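PDB 6C7C: enoyl-CoA hydratase, EchA3 from Mycobacterium ulcerans, which probably acts as a lyase in lipid metabolism and belongs to the enoyl-CoA hydratase/isomerase (crotonase) family. Local coordinates for residues Val27-Pro32 with Gly65-Val70. Numbering follows the deposited sequence. Where two conformers were deposited one is given.
Sequences VNVLGP and GFDLKV
Gly65 O takes the amide of Leu30 in a short hydrogen bond, Leu30 N to Gly65 O 2.8 Å, with an N-H...O angle of 162°; the donor stands 47° above the carbonyl plane. The bond ties two loops of the crotonase fold: residues 27-31, in the loop between strand 17-22 and helix 32-48, and residues 65-67, which lead into helix 68-72. Val29 CA adds a CH...O contact to Gly65 O at 3.3 Å. Gly65 has backbone angles at which a CB would meet the preceding carbonyl oxygen.

In the conformer given, one of two deposited, Val29 has CG2 anti to its backbone N, and this methyl packs on the Gly65-Asp67 backbone. The apolar pairing falls to Leu30 CB and Phe66 CD1, 4.2 Å apart. Leu30, centre of an inverse gamma turn, also touches Met111 and Leu38 with its side chain, while Gln35 NE2 donates to Leu30 O. That oxygen also lies in the plane of the Phe66 ring, at its edge, with Leu30 O 3.4 Å from Phe66 CD1. Asp67 N-caps the second helix: Lys69 N reaches Asp67 OD1 at 3.0 Å, on the anti side of the carboxylate.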
loop_
_atom_site.group_PDB
_atom_site.type_symbol
_atom_site.label_atom_id
_atom_site.label_comp_id
_atom_site.label_asym_id
_atom_site.label_seq_id
_atom_site.Cartn_x
_atom_site.Cartn_y
_atom_site.Cartn_z
ATOM N N VAL A 27 22.796 21.916 -8.064
ATOM C CA VAL A 27 21.764 21.069 -7.457
ATOM C C VAL A 27 21.395 19.909 -8.381
ATOM O O VAL A 27 20.270 19.396 -8.322
ATOM C CB VAL A 27 20.506 21.878 -7.075
ATOM C CG1 VAL A 27 20.833 22.931 -6.006
ATOM C CG2 VAL A 27 19.876 22.515 -8.301
ATOM N N ASN A 28 22.344 19.475 -9.217
ATOM C CA ASN A 28 22.197 18.270 -10.036
ATOM C C ASN A 28 20.913 18.314 -10.859
ATOM O O ASN A 28 20.162 17.336 -10.940
ATOM C CB ASN A 28 22.238 16.995 -9.191
ATOM C CG ASN A 28 23.620 16.685 -8.673
ATOM O OD1 ASN A 28 24.642 17.195 -9.172
ATOM N ND2 ASN A 28 23.674 15.816 -7.692
ATOM N N VAL A 29 20.650 19.466 -11.468
ATOM C CA VAL A 29 19.476 19.608 -12.314
ATOM C C VAL A 29 19.503 18.538 -13.401
ATOM O O VAL A 29 20.570 18.172 -13.922
ATOM C CB VAL A 29 19.406 21.038 -12.886
ATOM C CG1 VAL A 29 20.448 21.273 -13.969
ATOM C CG2 VAL A 29 18.032 21.327 -13.418
ATOM N N LEU A 30 18.330 18.014 -13.731
ATOM C CA LEU A 30 18.210 16.903 -14.669
ATOM C C LEU A 30 17.882 17.428 -16.071
ATOM O O LEU A 30 16.900 17.058 -16.716
ATOM C CB LEU A 30 17.167 15.912 -14.150
ATOM C CG LEU A 30 17.649 15.232 -12.857
ATOM C CD1 LEU A 30 16.531 14.620 -12.035
ATOM C CD2 LEU A 30 18.696 14.156 -13.196
ATOM N N GLY A 31 18.771 18.293 -16.548
ATOM C CA GLY A 31 18.684 18.841 -17.878
ATOM C C GLY A 31 19.318 17.920 -18.901
ATOM O O GLY A 31 19.679 16.776 -18.599
ATOM N N PRO A 32 19.457 18.405 -20.139
ATOM C CA PRO A 32 19.964 17.532 -21.218
ATOM C C PRO A 32 21.364 16.999 -20.965
ATOM O O PRO A 32 21.631 15.812 -21.215
ATOM C CB PRO A 32 19.917 18.446 -22.455
ATOM C CG PRO A 32 18.921 19.506 -22.106
ATOM C CD PRO A 32 19.038 19.721 -20.634
ATOM N N GLY A 65 15.740 18.245 -9.456
ATOM C CA GLY A 65 14.772 17.978 -10.502
ATOM C C GLY A 65 15.133 18.614 -11.832
ATOM O O GLY A 65 16.260 19.047 -12.074
ATOM N N PHE A 66 14.126 18.696 -12.695
ATOM C CA PHE A 66 14.292 19.279 -14.018
ATOM C C PHE A 66 14.632 20.766 -13.917
ATOM O O PHE A 66 14.344 21.434 -12.915
ATOM C CB PHE A 66 13.002 19.142 -14.833
ATOM C CG PHE A 66 12.656 17.735 -15.240
ATOM C CD1 PHE A 66 13.538 16.969 -15.970
ATOM C CD2 PHE A 66 11.399 17.220 -14.953
ATOM C CE1 PHE A 66 13.198 15.694 -16.371
ATOM C CE2 PHE A 66 11.042 15.952 -15.351
ATOM C CZ PHE A 66 11.937 15.182 -16.063
ATOM N N ASP A 67 15.178 21.304 -15.014
ATOM C CA ASP A 67 15.466 22.733 -15.142
ATOM C C ASP A 67 14.156 23.499 -15.248
ATOM O O ASP A 67 13.448 23.389 -16.253
ATOM C CB ASP A 67 16.348 22.978 -16.366
ATOM C CG ASP A 67 16.935 24.378 -16.401
ATOM O OD1 ASP A 67 16.255 25.333 -15.962
ATOM O OD2 ASP A 67 18.075 24.530 -16.897
ATOM N N LEU A 68 13.822 24.264 -14.206
ATOM C CA LEU A 68 12.536 24.961 -14.187
ATOM C C LEU A 68 12.460 26.078 -15.220
ATOM O O LEU A 68 11.363 26.413 -15.686
ATOM C CB LEU A 68 12.253 25.507 -12.786
ATOM C CG LEU A 68 11.187 24.686 -12.046
ATOM C CD1 LEU A 68 10.892 25.215 -10.647
ATOM C CD2 LEU A 68 9.916 24.650 -12.880
ATOM N N LYS A 69 13.599 26.664 -15.598
ATOM C CA LYS A 69 13.578 27.687 -16.640
ATOM C C LYS A 69 13.145 27.100 -17.980
ATOM O O LYS A 69 12.370 27.724 -18.715
ATOM C CB LYS A 69 14.949 28.351 -16.757
ATOM N N VAL A 70 13.630 25.900 -18.315
ATOM C CA VAL A 70 13.239 25.261 -19.570
ATOM C C VAL A 70 11.750 24.946 -19.546
ATOM O O VAL A 70 11.058 25.031 -20.569
ATOM C CB VAL A 70 14.082 23.989 -19.817
ATOM C CG1 VAL A 70 13.664 23.301 -21.105
ATOM C CG2 VAL A 70 15.577 24.303 -19.839
#